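Local coordinates for protein TarM (Staphylococcus aureus subsp. aureus 21178, PDB 4X7R) that belongs to the GT-B group of glycosyltransferases, with two Rossmann-like domains and a long antiparallel sheet inserted in the first, at residues H9-N14 and I38-Y43; Y72-S77 and Y174-R179. The protein carries 1 engineered substitution. All coordinates share one frame; numbering follows the deposited sequence.

Contact 1: residues H9-N14 and I38-Y43. With SUS (2-deoxy-3,6-di-O-sulfo-2-(sulfoamino)-alpha-D-glucopyranose), chain C; BDP (beta-D-glucopyranuronic acid), chain B.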
loop_
_atom_site.group_PDB
_atom_site.type_symbol
_atom_site.label_atom_id
_atom_site.label_comp_id
_atom_site.label_asym_id
_atom_site.label_seq_id
_atom_site.Cartn_x
_atom_site.Cartn_y
_atom_site.Cartn_z
ATOM N N HIS A 9 4.002 -6.597 0.162
ATOM C CA HIS A 9 2.895 -7.522 0.327
ATOM C C HIS A 9 2.042 -7.630 -0.951
ATOM O O HIS A 9 1.887 -8.728 -1.487
ATOM C CB HIS A 9 2.028 -7.065 1.512
ATOM C CG HIS A 9 0.744 -7.809 1.633
ATOM N ND1 HIS A 9 0.711 -9.195 1.618
ATOM C CD2 HIS A 9 -0.514 -7.339 1.809
ATOM C CE1 HIS A 9 -0.564 -9.521 1.732
ATOM N NE2 HIS A 9 -1.338 -8.442 1.864
ATOM N N GLU A 10 1.503 -6.494 -1.429
ATOM C CA GLU A 10 0.591 -6.425 -2.576
ATOM C C GLU A 10 0.666 -5.084 -3.261
ATOM O O GLU A 10 1.238 -4.126 -2.717
ATOM C CB GLU A 10 -0.867 -6.579 -2.081
ATOM C CG GLU A 10 -1.409 -5.365 -1.317
ATOM C CD GLU A 10 -2.889 -5.383 -0.986
ATOM O OE1 GLU A 10 -3.722 -5.633 -1.887
ATOM O OE2 GLU A 10 -3.218 -5.061 0.174
ATOM N N LEU A 11 0.032 -5.004 -4.439
ATOM C CA LEU A 11 -0.183 -3.785 -5.213
ATOM C C LEU A 11 -1.684 -3.656 -5.388
ATOM O O LEU A 11 -2.368 -4.652 -5.601
ATOM C CB LEU A 11 0.487 -3.822 -6.601
ATOM C CG LEU A 11 2.015 -3.724 -6.670
ATOM C CD1 LEU A 11 2.469 -3.720 -8.108
ATOM C CD2 LEU A 11 2.551 -2.478 -5.924
ATOM N N ASP A 12 -2.193 -2.443 -5.259
ATOM C CA ASP A 12 -3.594 -2.113 -5.448
ATOM C C ASP A 12 -3.747 -0.657 -5.882
ATOM O O ASP A 12 -2.785 0.112 -5.786
ATOM C CB ASP A 12 -4.464 -2.455 -4.211
ATOM C CG ASP A 12 -5.841 -2.972 -4.617
ATOM O OD1 ASP A 12 -6.226 -2.785 -5.792
ATOM O OD2 ASP A 12 -6.519 -3.579 -3.770
ATOM N N VAL A 13 -4.950 -0.287 -6.351
ATOM C CA VAL A 13 -5.300 1.034 -6.898
ATOM C C VAL A 13 -5.524 2.195 -5.921
ATOM O O VAL A 13 -5.518 3.353 -6.366
ATOM C CB VAL A 13 -6.436 0.963 -7.950
ATOM C CG1 VAL A 13 -6.020 0.125 -9.150
ATOM C CG2 VAL A 13 -7.733 0.443 -7.330
ATOM N N ASN A 14 -5.822 1.953 -4.653
ATOM C CA ASN A 14 -6.037 3.187 -3.871
ATOM C C ASN A 14 -5.070 3.284 -2.691
ATOM O O ASN A 14 -5.492 3.467 -1.552
ATOM C CB ASN A 14 -7.534 3.379 -3.492
ATOM C CG ASN A 14 -8.493 3.926 -4.565
ATOM O OD1 ASN A 14 -9.673 4.181 -4.275
ATOM N ND2 ASN A 14 -8.052 4.133 -5.816
ATOM N N ILE A 38 8.591 -5.276 -9.404
ATOM C CA ILE A 38 7.934 -5.435 -8.110
ATOM C C ILE A 38 7.545 -6.886 -7.887
ATOM O O ILE A 38 7.011 -7.516 -8.795
ATOM C CB ILE A 38 6.750 -4.442 -7.992
ATOM C CG1 ILE A 38 7.285 -2.941 -8.160
ATOM C CG2 ILE A 38 5.984 -4.646 -6.660
ATOM C CD1 ILE A 38 6.247 -1.807 -8.144
ATOM N N VAL A 39 7.857 -7.426 -6.699
ATOM C CA VAL A 39 7.488 -8.802 -6.301
ATOM C C VAL A 39 6.442 -8.692 -5.184
ATOM O O VAL A 39 6.710 -8.044 -4.172
ATOM C CB VAL A 39 8.699 -9.647 -5.842
ATOM C CG1 VAL A 39 8.277 -11.093 -5.534
ATOM C CG2 VAL A 39 9.837 -9.592 -6.868
ATOM N N THR A 40 5.252 -9.289 -5.387
ATOM C CA THR A 40 4.160 -9.325 -4.408
ATOM C C THR A 40 3.904 -10.765 -3.954
ATOM O O THR A 40 4.334 -11.706 -4.626
ATOM C CB THR A 40 2.910 -8.601 -4.901
ATOM O OG1 THR A 40 2.376 -9.289 -6.042
ATOM C CG2 THR A 40 3.169 -7.126 -5.201
ATOM N N PHE A 41 3.220 -10.933 -2.795
ATOM C CA PHE A 41 2.992 -12.240 -2.189
ATOM C C PHE A 41 1.534 -12.539 -1.870
ATOM O O PHE A 41 1.233 -13.644 -1.459
ATOM C CB PHE A 41 3.900 -12.411 -0.931
ATOM C CG PHE A 41 5.370 -12.160 -1.217
ATOM C CD1 PHE A 41 6.162 -13.147 -1.794
ATOM C CD2 PHE A 41 5.957 -10.928 -0.911
ATOM C CE1 PHE A 41 7.516 -12.908 -2.084
ATOM C CE2 PHE A 41 7.302 -10.686 -1.208
ATOM C CZ PHE A 41 8.075 -11.675 -1.801
ATOM N N ASP A 42 0.620 -11.598 -2.096
ATOM C CA ASP A 42 -0.782 -11.857 -1.801
ATOM C C ASP A 42 -1.467 -12.596 -2.960
ATOM O O ASP A 42 -0.945 -12.677 -4.082
ATOM C CB ASP A 42 -1.524 -10.521 -1.555
ATOM C CG ASP A 42 -1.603 -9.675 -2.809
ATOM O OD1 ASP A 42 -0.584 -9.581 -3.526
ATOM O OD2 ASP A 42 -2.676 -9.088 -3.062
ATOM N N TYR A 43 -2.692 -13.023 -2.693
ATOM C CA TYR A 43 -3.533 -13.700 -3.643
ATOM C C TYR A 43 -4.664 -12.766 -4.040
ATOM O O TYR A 43 -5.395 -12.265 -3.184
ATOM C CB TYR A 43 -4.120 -15.007 -3.030
ATOM C CG TYR A 43 -5.060 -15.674 -4.009
ATOM C CD1 TYR A 43 -4.569 -16.381 -5.104
ATOM C CD2 TYR A 43 -6.439 -15.496 -3.909
ATOM C CE1 TYR A 43 -5.430 -16.952 -6.036
ATOM C CE2 TYR A 43 -7.310 -16.041 -4.846
ATOM C CZ TYR A 43 -6.803 -16.782 -5.900
ATOM O OH TYR A 43 -7.663 -17.278 -6.845
HETATM N N2 SUS C . 2.063 -11.712 4.576
HETATM C C1 SUS C . -0.063 -11.474 5.796
HETATM S S1 SUS C . 1.829 -12.504 3.018
HETATM C C2 SUS C . 0.923 -10.817 4.846
HETATM S S2 SUS C . -3.758 -7.326 5.433
HETATM C C3 SUS C . 1.396 -9.466 5.426
HETATM O O3 SUS C . 2.250 -8.779 4.487
HETATM S S3 SUS C . 3.719 -8.571 4.850
HETATM C C4 SUS C . 0.229 -8.556 5.834
HETATM O O4 SUS C . 0.816 -7.490 6.554
HETATM C C5 SUS C . -0.794 -9.347 6.725
HETATM O O5 SUS C . -1.179 -10.580 6.047
HETATM C C6 SUS C . -2.118 -8.618 6.947
HETATM O O6 SUS C . -2.679 -8.368 5.671
HETATM O O1S SUS C . 1.925 -11.459 1.910
HETATM O O2S SUS C . 2.922 -13.556 2.902
HETATM O O3S SUS C . 0.453 -13.167 2.959
HETATM O O4S SUS C . -3.930 -7.164 3.919
HETATM O O5S SUS C . -5.057 -7.809 6.084
HETATM O O6S SUS C . -3.337 -5.984 6.040
HETATM O O7S SUS C . 3.749 -7.823 6.168
HETATM O O8S SUS C . 4.444 -7.745 3.787
HETATM O O9S SUS C . 4.420 -9.916 5.010
HETATM C C1 BDP B . 0.184 -6.258 6.206
HETATM C C2 BDP B . 0.099 -5.371 7.479
HETATM C C3 BDP B . -0.459 -3.988 7.140
HETATM C C4 BDP B . 0.262 -3.362 5.882
HETATM C C5 BDP B . 0.282 -4.408 4.714
HETATM C C6 BDP B . 0.996 -3.885 3.450
HETATM O O2 BDP B . -0.738 -6.004 8.437
HETATM O O3 BDP B . -0.314 -3.129 8.293
HETATM O O4 BDP B . -0.513 -2.244 5.458
HETATM O O5 BDP B . 0.942 -5.624 5.162
HETATM O O6A BDP B . 2.244 -3.769 3.499
HETATM O O6B BDP B . 0.286 -3.689 2.434
#
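His9 O takes two backbone N-H groups from the chain that runs on past Thr40, where the loop after strand 3-7 meets the end of strand 36-40. Both strands belong to the parallel sheet of the first Rossmann-like domain of this GT-B protein, and the glycan pocket lies at this C-terminal end of the strands; His9 and Phe41 are part of it. Phe41 N gives the main bond to His9 O, 2.9 Å and nearly straight at 171°; Asp42 N adds a weak, bent one to the same oxygen.

Apolar contact follows along the loop: Thr40 CG2 packs on Glu10 CA at 3.7 Å and against Leu11 CG, and Leu11 CD1 reaches Ile38 CG2 at 3.9 Å. Phe23 of helix 17-31 touches both Leu11 and Ile38. Thr40 OG1 is taken up by Asn68.

Acidic groups also crowd together. Asp42 OD2 lies 3.2 Å from Glu10 CB and 3.8 Å from Glu10 OE1. Lys44 NZ makes salt bridges to both oxygens, which should offset the repulsion, while Asp42 OD1 is bonded to Tyr47 OH.

Most of the ligand contact is made by the His9 ring. With CG anti to the backbone N (chi1 170°), the ring lies between Glu10 CB near the rim of one face and the SUS sugar over the centre of the other. Asp42 CB approaches His9 CE1 obliquely at 3.6 Å. At the ring edge, in its plane, are O1S of the N-sulfo group of SUS and the BDP carboxylate oxygen O6B, the latter 3.8 Å from His9 CD2. Phe41 CB borders the same N-sulfo group, to which His9 ND1 donates a short, bent hydrogen bond, 2.6 Å from ND1 to O1S and 140° at the hydrogen.

Contact 2: residues Y72-S77 and Y174-R179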
loop_
_atom_site.group_PDB
_atom_site.type_symbol
_atom_site.label_atom_id
_atom_site.label_comp_id
_atom_site.label_asym_id
_atom_site.label_seq_id
_atom_site.Cartn_x
_atom_site.Cartn_y
_atom_site.Cartn_z
ATOM N N TYR A 72 2.839 -16.899 -10.575
ATOM C CA TYR A 72 3.938 -17.710 -11.094
ATOM C C TYR A 72 3.511 -19.191 -11.212
ATOM O O TYR A 72 3.718 -19.802 -12.258
ATOM C CB TYR A 72 5.152 -17.562 -10.165
ATOM C CG TYR A 72 6.280 -18.539 -10.422
ATOM C CD1 TYR A 72 7.155 -18.361 -11.493
ATOM C CD2 TYR A 72 6.505 -19.613 -9.567
ATOM C CE1 TYR A 72 8.186 -19.271 -11.744
ATOM C CE2 TYR A 72 7.547 -20.510 -9.789
ATOM C CZ TYR A 72 8.390 -20.334 -10.877
ATOM O OH TYR A 72 9.424 -21.212 -11.096
ATOM N N PHE A 73 2.922 -19.772 -10.134
ATOM C CA PHE A 73 2.507 -21.174 -10.187
ATOM C C PHE A 73 1.238 -21.354 -11.007
ATOM O O PHE A 73 1.055 -22.406 -11.609
ATOM C CB PHE A 73 2.332 -21.747 -8.771
ATOM C CG PHE A 73 3.618 -21.793 -7.983
ATOM C CD1 PHE A 73 4.630 -22.685 -8.326
ATOM C CD2 PHE A 73 3.832 -20.922 -6.924
ATOM C CE1 PHE A 73 5.810 -22.744 -7.584
ATOM C CE2 PHE A 73 5.019 -20.967 -6.195
ATOM C CZ PHE A 73 5.998 -21.879 -6.528
ATOM N N LYS A 74 0.359 -20.321 -11.034
ATOM C CA LYS A 74 -0.876 -20.337 -11.817
ATOM C C LYS A 74 -0.531 -20.400 -13.309
ATOM O O LYS A 74 -1.146 -21.167 -14.037
ATOM C CB LYS A 74 -1.721 -19.095 -11.495
ATOM C CG LYS A 74 -3.061 -18.996 -12.222
ATOM C CD LYS A 74 -3.818 -17.815 -11.652
ATOM C CE LYS A 74 -5.138 -17.585 -12.325
ATOM N NZ LYS A 74 -6.048 -16.806 -11.448
ATOM N N GLN A 75 0.469 -19.604 -13.746
ATOM C CA GLN A 75 0.950 -19.544 -15.126
ATOM C C GLN A 75 1.555 -20.862 -15.557
ATOM O O GLN A 75 1.271 -21.299 -16.664
ATOM C CB GLN A 75 1.921 -18.390 -15.312
ATOM C CG GLN A 75 1.227 -17.035 -15.486
ATOM C CD GLN A 75 2.114 -15.818 -15.224
ATOM O OE1 GLN A 75 3.337 -15.904 -15.003
ATOM N NE2 GLN A 75 1.494 -14.645 -15.222
ATOM N N ILE A 76 2.318 -21.545 -14.680
ATOM C CA ILE A 76 2.881 -22.883 -14.959
ATOM C C ILE A 76 1.719 -23.871 -15.139
ATOM O O ILE A 76 1.694 -24.615 -16.104
ATOM C CB ILE A 76 3.883 -23.335 -13.855
ATOM C CG1 ILE A 76 5.156 -22.453 -13.881
ATOM C CG2 ILE A 76 4.266 -24.811 -14.011
ATOM C CD1 ILE A 76 5.881 -22.358 -12.514
ATOM N N SER A 77 0.718 -23.802 -14.248
ATOM C CA SER A 77 -0.476 -24.646 -14.270
ATOM C C SER A 77 -1.291 -24.475 -15.549
ATOM O O SER A 77 -1.730 -25.469 -16.109
ATOM C CB SER A 77 -1.342 -24.351 -13.052
ATOM O OG SER A 77 -2.399 -25.289 -12.951
ATOM N N TYR A 174 -8.275 -25.784 -13.118
ATOM C CA TYR A 174 -7.527 -26.885 -12.496
ATOM C C TYR A 174 -6.853 -26.432 -11.188
ATOM O O TYR A 174 -6.268 -25.348 -11.157
ATOM C CB TYR A 174 -6.464 -27.442 -13.466
ATOM C CG TYR A 174 -7.052 -28.077 -14.707
ATOM C CD1 TYR A 174 -7.442 -29.416 -14.716
ATOM C CD2 TYR A 174 -7.243 -27.336 -15.864
ATOM C CE1 TYR A 174 -7.984 -30.003 -15.860
ATOM C CE2 TYR A 174 -7.821 -27.899 -16.993
ATOM C CZ TYR A 174 -8.162 -29.238 -17.001
ATOM O OH TYR A 174 -8.687 -29.767 -18.156
ATOM N N PRO A 175 -6.837 -27.262 -10.134
ATOM C CA PRO A 175 -6.136 -26.855 -8.888
ATOM C C PRO A 175 -4.629 -26.867 -9.062
ATOM O O PRO A 175 -4.112 -27.786 -9.699
ATOM C CB PRO A 175 -6.560 -27.908 -7.857
ATOM C CG PRO A 175 -7.004 -29.095 -8.689
ATOM C CD PRO A 175 -7.474 -28.595 -10.009
ATOM N N TYR A 176 -3.920 -25.846 -8.502
ATOM C CA TYR A 176 -2.465 -25.733 -8.642
ATOM C C TYR A 176 -1.735 -25.617 -7.316
ATOM O O TYR A 176 -0.540 -25.917 -7.245
ATOM C CB TYR A 176 -2.047 -24.630 -9.670
ATOM C CG TYR A 176 -2.443 -23.216 -9.287
ATOM C CD1 TYR A 176 -3.723 -22.734 -9.548
ATOM C CD2 TYR A 176 -1.557 -22.380 -8.610
ATOM C CE1 TYR A 176 -4.094 -21.438 -9.200
ATOM C CE2 TYR A 176 -1.925 -21.083 -8.240
ATOM C CZ TYR A 176 -3.204 -20.627 -8.518
ATOM O OH TYR A 176 -3.589 -19.352 -8.187
ATOM N N ILE A 177 -2.463 -25.188 -6.268
ATOM C CA ILE A 177 -2.005 -25.035 -4.887
ATOM C C ILE A 177 -3.174 -25.420 -3.970
ATOM O O ILE A 177 -4.309 -25.000 -4.224
ATOM C CB ILE A 177 -1.497 -23.578 -4.555
ATOM C CG1 ILE A 177 -0.175 -23.266 -5.243
ATOM C CG2 ILE A 177 -1.347 -23.361 -3.028
ATOM C CD1 ILE A 177 0.313 -21.867 -5.053
ATOM N N SER A 178 -2.885 -26.206 -2.901
ATOM C CA SER A 178 -3.816 -26.590 -1.837
ATOM C C SER A 178 -3.060 -26.320 -0.543
ATOM O O SER A 178 -1.842 -26.488 -0.518
ATOM C CB SER A 178 -4.221 -28.063 -1.918
ATOM O OG SER A 178 -3.097 -28.901 -1.732
ATOM N N ARG A 179 -3.739 -25.822 0.484
ATOM C CA ARG A 179 -3.043 -25.472 1.727
ATOM C C ARG A 179 -3.931 -25.491 2.940
ATOM O O ARG A 179 -5.132 -25.176 2.848
ATOM C CB ARG A 179 -2.344 -24.099 1.614
ATOM C CG ARG A 179 -3.293 -22.911 1.576
ATOM C CD ARG A 179 -2.608 -21.724 0.938
ATOM N NE ARG A 179 -3.393 -20.512 1.150
ATOM C CZ ARG A 179 -2.889 -19.292 1.119
ATOM N NH1 ARG A 179 -1.602 -19.108 0.871
ATOM N NH2 ARG A 179 -3.668 -18.244 1.329
HETATM O O HOH W 1 -2.355 -27.934 -11.969
#
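One face of the Tyr176 ring lies flat against the helix backbone at Lys74: Lys74 CA stands over the ring centre, 3.9 Å from the centroid and 13° off the normal, a CH-pi contact. Lys74 CB is over the same face, 3.7 Å from Tyr176 CZ, and the extended Lys74 side chain passes obliquely across the hydroxyl end of the ring, CD near Tyr176 OH. At the ring's edge, in plane, is the carbonyl oxygen of Tyr174. The Phe73 ring carries Tyr72 CD2 over the centre of one face, while Ile177 CD1 comes to Phe73 CD2 obliquely at 4.1 Å. Phe73 CB also packs on Tyr176 CD2.

Here helix 69-78, which follows strand 66-68 of the Rossmann-like domain, rests on strand 175-182 of the inserted ten-stranded antiparallel sheet. The axes of the segments 72-77 and 175-179 come within 8.4 Å, their directions 138° apart. Leu206 and Tyr209 of helix 203-214 touch Phe73 as well, so that ring is shared between two helices and the sheet.

Tyr176 CG sits between its backbone N and carbonyl carbon (chi1 64°), an arrangement that lays the ring over Lys74. Tyr176 CB lies 3.4 Å from Ser77 OG. A water donates to Ser77 OG at 2.8 Å and to Pro175 O at 2.9 Å, bridging helix and strand; Ser77 OG is also hydrogen-bonded to Asp170.

Both contacts are largely buried, but contact 1 lies about 8 Å from the centre of the chain and contact 2 about 25 Å from it, with 18 Å between their own centres. Contact 1 joins the loop after strand 3-7 to the end of strand 36-40 beside the glycan, and uses backbone bonds to one carbonyl and small apolar contacts, with a carboxylate pair bridged by Lys44 from outside. Contact 2 joins the first Rossmann-like domain to the inserted antiparallel sheet through a ring face and aliphatic carbons, its one polar bridge being a water. Strand 66-68, neighbour of strand 36-40, leads into the helix of contact 2. The two also touch directly, with Tyr43 CE1 3.7 Å from Tyr176 OH.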